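Local coordinates for polyisoprenyl-teichoic acid--peptidoglycan teichoic acid transferase TagV (Bacillus subtilis, PDB 6UF3), which belongs to the LytR-CpsA-Psr family of cell-envelope proteins, at residues Lys4-Leu9 / Val31-Lys36; Ile88-Thr93 / Glu196-Ile201. All coordinates share one frame; numbering follows the deposited sequence.

Interaction 1: Lys4-Leu9 / Val31-Lys36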
loop_
_atom_site.group_PDB
_atom_site.type_symbol
_atom_site.label_atom_id
_atom_site.label_comp_id
_atom_site.label_asym_id
_atom_site.label_seq_id
_atom_site.Cartn_x
_atom_site.Cartn_y
_atom_site.Cartn_z
ATOM N N LYS A 4 2.327 6.087 -20.525
ATOM C CA LYS A 4 1.867 4.707 -20.586
ATOM C C LYS A 4 1.279 4.294 -19.234
ATOM O O LYS A 4 1.773 4.721 -18.187
ATOM C CB LYS A 4 3.040 3.805 -20.976
ATOM C CG LYS A 4 2.733 2.332 -21.153
ATOM C CD LYS A 4 3.971 1.595 -21.636
ATOM C CE LYS A 4 3.919 0.120 -21.275
ATOM N NZ LYS A 4 4.837 -0.207 -20.144
ATOM N N PRO A 5 0.212 3.491 -19.218
ATOM C CA PRO A 5 -0.300 2.984 -17.937
ATOM C C PRO A 5 0.770 2.210 -17.183
ATOM O O PRO A 5 1.597 1.516 -17.782
ATOM C CB PRO A 5 -1.452 2.062 -18.350
ATOM C CG PRO A 5 -1.836 2.521 -19.720
ATOM C CD PRO A 5 -0.582 3.019 -20.364
ATOM N N PHE A 6 0.741 2.321 -15.860
ATOM C CA PHE A 6 1.746 1.628 -15.056
ATOM C C PHE A 6 1.212 1.390 -13.647
ATOM O O PHE A 6 0.224 1.978 -13.225
ATOM C CB PHE A 6 3.059 2.420 -15.027
ATOM C CG PHE A 6 3.005 3.654 -14.185
ATOM C CD1 PHE A 6 2.433 4.821 -14.677
ATOM C CD2 PHE A 6 3.542 3.667 -12.909
ATOM C CE1 PHE A 6 2.395 5.970 -13.904
ATOM C CE2 PHE A 6 3.497 4.808 -12.132
ATOM C CZ PHE A 6 2.923 5.960 -12.627
ATOM N N SER A 7 1.890 0.517 -12.907
ATOM C CA SER A 7 1.455 0.161 -11.566
ATOM C C SER A 7 2.525 0.505 -10.527
ATOM O O SER A 7 3.711 0.592 -10.840
ATOM C CB SER A 7 1.141 -1.338 -11.484
ATOM O OG SER A 7 2.313 -2.062 -11.856
ATOM N N ILE A 8 2.076 0.706 -9.287
ATOM C CA ILE A 8 2.937 0.941 -8.128
ATOM C C ILE A 8 2.532 -0.037 -7.033
ATOM O O ILE A 8 1.343 -0.182 -6.733
ATOM C CB ILE A 8 2.825 2.378 -7.588
ATOM C CG1 ILE A 8 2.960 3.415 -8.701
ATOM C CG2 ILE A 8 3.887 2.608 -6.494
ATOM C CD1 ILE A 8 2.665 4.833 -8.222
ATOM N N LEU A 9 3.516 -0.709 -6.435
ATOM C CA LEU A 9 3.291 -1.473 -5.211
ATOM C C LEU A 9 3.846 -0.681 -4.035
ATOM O O LEU A 9 5.037 -0.336 -4.015
ATOM C CB LEU A 9 3.955 -2.854 -5.273
ATOM C CG LEU A 9 3.946 -3.645 -3.945
ATOM C CD1 LEU A 9 2.524 -3.979 -3.472
ATOM C CD2 LEU A 9 4.783 -4.950 -4.059
ATOM N N VAL A 31 -1.539 0.204 -6.726
ATOM C CA VAL A 31 -2.276 1.237 -7.457
ATOM C C VAL A 31 -1.925 1.089 -8.929
ATOM O O VAL A 31 -0.746 0.960 -9.275
ATOM C CB VAL A 31 -1.929 2.649 -6.947
ATOM C CG1 VAL A 31 -2.600 3.725 -7.819
ATOM C CG2 VAL A 31 -2.334 2.804 -5.492
ATOM N N THR A 32 -2.936 1.082 -9.797
ATOM C CA THR A 32 -2.699 1.119 -11.233
ATOM C C THR A 32 -3.142 2.482 -11.764
ATOM O O THR A 32 -4.111 3.062 -11.273
ATOM C CB THR A 32 -3.407 -0.028 -11.977
ATOM O OG1 THR A 32 -4.807 -0.024 -11.680
ATOM C CG2 THR A 32 -2.838 -1.382 -11.538
ATOM N N LEU A 33 -2.402 3.003 -12.730
ATOM C CA LEU A 33 -2.611 4.361 -13.225
ATOM C C LEU A 33 -2.691 4.341 -14.743
ATOM O O LEU A 33 -1.896 3.673 -15.418
ATOM C CB LEU A 33 -1.478 5.299 -12.761
ATOM C CG LEU A 33 -1.267 5.504 -11.254
ATOM C CD1 LEU A 33 -0.264 4.484 -10.686
ATOM C CD2 LEU A 33 -0.785 6.908 -10.961
ATOM N N ASP A 34 -3.673 5.074 -15.282
ATOM C CA ASP A 34 -3.791 5.297 -16.718
ATOM C C ASP A 34 -3.683 6.806 -16.895
ATOM O O ASP A 34 -4.700 7.528 -16.823
ATOM C CB ASP A 34 -5.104 4.736 -17.261
ATOM C CG ASP A 34 -5.216 4.854 -18.768
ATOM O OD1 ASP A 34 -4.285 5.386 -19.409
ATOM O OD2 ASP A 34 -6.255 4.423 -19.312
ATOM N N PRO A 35 -2.459 7.332 -17.058
ATOM C CA PRO A 35 -2.288 8.794 -17.080
ATOM C C PRO A 35 -2.915 9.468 -18.279
ATOM O O PRO A 35 -3.358 10.622 -18.167
ATOM C CB PRO A 35 -0.761 8.973 -17.076
ATOM C CG PRO A 35 -0.231 7.728 -16.442
ATOM C CD PRO A 35 -1.168 6.628 -16.914
ATOM N N LYS A 36 -2.958 8.797 -19.432
ATOM C CA LYS A 36 -3.593 9.405 -20.597
ATOM C C LYS A 36 -5.049 9.748 -20.321
ATOM O O LYS A 36 -5.572 10.715 -20.879
ATOM C CB LYS A 36 -3.483 8.473 -21.805
ATOM C CG LYS A 36 -2.226 8.698 -22.635
ATOM C CD LYS A 36 -1.837 7.448 -23.412
ATOM C CE LYS A 36 -0.445 7.574 -24.014
ATOM N NZ LYS A 36 0.229 6.246 -24.123
#
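Phe6 and Leu33 face each other as a hydrogen-bonded pair near the open end of an antiparallel beta hairpin, made by strands 6-13 and 25-34 at the middle of the mixed sheet. Their backbones exchange two bonds, Phe6 N to Leu33 O at 3.0 Å and Leu33 N to Phe6 O at 2.9 Å. Ile8 and Val31 repeat the pattern, with straighter N-H...O angles of 165° and 168°. Between them Ser7 and Thr32 form the non-hydrogen-bonded pair on the other face. These small hydroxyl residues suit that face: CB of Ser7 touches CG2 of Thr32, and their hydroxyls are hydrogen-bonded to Pro87 O and His256 ND1 respectively.

Leu33 can be followed outward from the strand. Its CB lies near Phe6 O and the ring atom CE1. CG stands opposite the carbonyl carbon, beside the backbone N (chi1 -61°), and from there the two methyls part. CD1 rests over one face of the Phe6 ring, toward the rim, in a CH-pi contact 4.2 Å from the centroid, and also meets Ile8 CD1 at 3.8 Å; CD2 approaches Phe6 CZ. A branched aliphatic chain thus fills the angle between a flat ring and a second branched residue, and Leu207 of helix 201-210 packs on both Phe6 and Leu33. Beyond the Phe6-Leu33 pair lie Pro5 and Pro35, which have no N-H to add a further rung. Leu33 O, already bonded to Phe6 N, also receives a CA-H...O contact from Pro5 CA at 3.1 Å, while Pro35 CG comes to the edge of the Phe6 ring, 4.1 Å from CE1.

Interaction 2: Ile88-Thr93 / Glu196-Ile201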
loop_
_atom_site.group_PDB
_atom_site.type_symbol
_atom_site.label_atom_id
_atom_site.label_comp_id
_atom_site.label_asym_id
_atom_site.label_seq_id
_atom_site.Cartn_x
_atom_site.Cartn_y
_atom_site.Cartn_z
ATOM N N ILE A 88 4.492 -5.115 -12.092
ATOM C CA ILE A 88 4.614 -4.084 -11.066
ATOM C C ILE A 88 5.767 -3.188 -11.511
ATOM O O ILE A 88 6.943 -3.548 -11.394
ATOM C CB ILE A 88 4.862 -4.666 -9.663
ATOM C CG1 ILE A 88 3.622 -5.389 -9.118
ATOM C CG2 ILE A 88 5.337 -3.565 -8.688
ATOM C CD1 ILE A 88 2.363 -4.513 -9.015
ATOM N N ASP A 89 5.442 -2.016 -12.046
ATOM C CA ASP A 89 6.481 -1.186 -12.644
ATOM C C ASP A 89 7.286 -0.426 -11.597
ATOM O O ASP A 89 8.511 -0.300 -11.723
ATOM C CB ASP A 89 5.834 -0.218 -13.644
ATOM C CG ASP A 89 5.031 -0.952 -14.705
ATOM O OD1 ASP A 89 5.646 -1.629 -15.562
ATOM O OD2 ASP A 89 3.788 -0.897 -14.656
ATOM N N LYS A 90 6.618 0.104 -10.575
ATOM C CA LYS A 90 7.246 0.948 -9.568
ATOM C C LYS A 90 6.962 0.382 -8.188
ATOM O O LYS A 90 5.940 -0.270 -7.966
ATOM C CB LYS A 90 6.723 2.410 -9.629
ATOM C CG LYS A 90 7.007 3.102 -10.940
ATOM C CD LYS A 90 8.522 3.279 -11.138
ATOM C CE LYS A 90 8.811 4.208 -12.304
ATOM N NZ LYS A 90 10.263 4.485 -12.524
ATOM N N TYR A 91 7.868 0.651 -7.254
ATOM C CA TYR A 91 7.684 0.233 -5.875
ATOM C C TYR A 91 8.035 1.387 -4.950
ATOM O O TYR A 91 8.864 2.245 -5.269
ATOM C CB TYR A 91 8.534 -1.017 -5.514
ATOM C CG TYR A 91 10.016 -0.812 -5.699
ATOM C CD1 TYR A 91 10.801 -0.281 -4.684
ATOM C CD2 TYR A 91 10.627 -1.134 -6.901
ATOM C CE1 TYR A 91 12.156 -0.076 -4.865
ATOM C CE2 TYR A 91 11.980 -0.940 -7.085
ATOM C CZ TYR A 91 12.731 -0.407 -6.072
ATOM O OH TYR A 91 14.072 -0.214 -6.275
ATOM N N VAL A 92 7.368 1.395 -3.802
ATOM C CA VAL A 92 7.642 2.315 -2.706
ATOM C C VAL A 92 7.642 1.479 -1.436
ATOM O O VAL A 92 6.642 0.823 -1.137
ATOM C CB VAL A 92 6.581 3.424 -2.602
ATOM C CG1 VAL A 92 6.826 4.274 -1.355
ATOM C CG2 VAL A 92 6.575 4.280 -3.860
ATOM N N THR A 93 8.745 1.484 -0.696
ATOM C CA THR A 93 8.813 0.793 0.586
ATOM C C THR A 93 9.003 1.828 1.684
ATOM O O THR A 93 9.793 2.765 1.529
ATOM C CB THR A 93 9.966 -0.222 0.645
ATOM O OG1 THR A 93 9.919 -1.093 -0.490
ATOM C CG2 THR A 93 9.873 -1.069 1.915
ATOM N N GLU A 196 12.290 3.843 0.249
ATOM C CA GLU A 196 12.977 3.084 -0.784
ATOM C C GLU A 196 12.073 3.043 -2.013
ATOM O O GLU A 196 10.918 2.614 -1.914
ATOM C CB GLU A 196 13.297 1.678 -0.287
ATOM C CG GLU A 196 14.311 0.939 -1.117
ATOM C CD GLU A 196 14.536 -0.469 -0.613
ATOM O OE1 GLU A 196 13.658 -0.991 0.106
ATOM O OE2 GLU A 196 15.590 -1.048 -0.933
ATOM N N THR A 197 12.581 3.496 -3.159
ATOM C CA THR A 197 11.710 3.599 -4.329
ATOM C C THR A 197 12.530 3.728 -5.606
ATOM O O THR A 197 13.666 4.212 -5.589
ATOM C CB THR A 197 10.764 4.796 -4.210
ATOM O OG1 THR A 197 9.824 4.790 -5.298
ATOM C CG2 THR A 197 11.555 6.111 -4.232
ATOM N N ASN A 198 11.927 3.296 -6.716
ATOM C CA ASN A 198 12.465 3.547 -8.046
ATOM C C ASN A 198 11.656 4.596 -8.802
ATOM O O ASN A 198 11.798 4.714 -10.021
ATOM C CB ASN A 198 12.550 2.253 -8.862
ATOM C CG ASN A 198 11.190 1.693 -9.232
ATOM O OD1 ASN A 198 10.195 1.919 -8.544
ATOM N ND2 ASN A 198 11.149 0.924 -10.316
ATOM N N ILE A 199 10.819 5.356 -8.099
ATOM C CA ILE A 199 10.161 6.527 -8.663
ATOM C C ILE A 199 11.107 7.703 -8.495
ATOM O O ILE A 199 11.562 7.976 -7.382
ATOM C CB ILE A 199 8.821 6.808 -7.971
ATOM C CG1 ILE A 199 7.900 5.593 -8.090
ATOM C CG2 ILE A 199 8.166 8.072 -8.566
ATOM C CD1 ILE A 199 6.562 5.803 -7.368
ATOM N N ARG A 200 11.405 8.390 -9.590
ATOM C CA ARG A 200 12.291 9.541 -9.552
ATOM C C ARG A 200 11.498 10.795 -9.228
ATOM O O ARG A 200 10.275 10.835 -9.363
ATOM C CB ARG A 200 13.022 9.708 -10.882
ATOM C CG ARG A 200 14.297 8.900 -10.968
ATOM C CD ARG A 200 14.368 8.115 -12.258
ATOM N NE ARG A 200 15.583 7.307 -12.328
ATOM C CZ ARG A 200 16.203 6.981 -13.457
ATOM N NH1 ARG A 200 17.306 6.242 -13.422
ATOM N NH2 ARG A 200 15.721 7.395 -14.622
ATOM N N ILE A 201 12.211 11.815 -8.759
ATOM C CA ILE A 201 11.554 13.073 -8.415
ATOM C C ILE A 201 10.812 13.636 -9.622
ATOM O O ILE A 201 9.653 14.056 -9.514
ATOM C CB ILE A 201 12.583 14.069 -7.857
ATOM C CG1 ILE A 201 12.990 13.665 -6.439
ATOM C CG2 ILE A 201 12.032 15.488 -7.901
ATOM C CD1 ILE A 201 11.840 13.634 -5.449
#
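Segments 88-93 and 196-201 run roughly antiparallel, but only Thr93 and Glu196 exchange backbone bonds, Thr93 N to Glu196 O at 2.7 Å and Glu196 N to Thr93 O at 3.0 Å. Beyond Val92 and Thr197, the non-hydrogen-bonded pair, side chains take over the pairing as the short strand 196-197 ends. Thr197 OG1 gives its proton to Tyr91 O at 2.7 Å and accepts from Ile199 N, closing an ST turn; a threonine serves here because one hydroxyl can both donate and accept.

Asn198 then grips the neighbouring strand with its amide. OD1 takes the N-H of Tyr91 at 2.9 Å, the donor tilted 26° from the carbonyl plane. ND2 reaches a lone pair of Asp89 O at 3.2 Å, in the plane of the amide. Asparagine suits the place because its donor and acceptor copy those of a peptide group. Tyr91 CG sits between its backbone N and carbonyl carbon (chi1 59°), which brings the ring over the amide; the two planes lie 14° apart, stacked, with OD1 toward the rim. Lys90 bends at chi2, placing CD on the side of the amide away from the Tyr91 ring, and its NZ gives a hydrogen bond to Asn198 O at 2.9 Å. Its aliphatic part also packs on Ile199 CG1, and Ile199 CD1 reaches Val92 CG2 at 3.8 Å.

The contact adds an outermost strand to the sheet: strand 90-94 has strand 6-13 as its other neighbour, Glu196 makes a salt bridge to Lys73 of helix 72-84, and Lys90 makes one to Glu203 of helix 201-210, which begins just after Arg200 at the N-cap.

From the N terminus, strand 6-13 leaves and the chain returns along strand 25-34, so interaction 1 closes the beta hairpin. The two contacts come in series: the much longer loop closed by interaction 2, rich in helix, opens only after interaction 1 is complete, and neither encloses nor crosses the other. They meet in the sheet, where strand 90-94 runs parallel to strand 6-13. Probable hydrogen bonds join Leu9 N to Lys90 O and Leu9 O to Val92 N, each at 2.9 Å. Interaction 1 pairs 6-13 with 25-34 and interaction 2 pairs 90-94 with 196-197; the bonds between 6-13 and 90-94 join these into four adjacent strands, with helix 201-210 following the outermost.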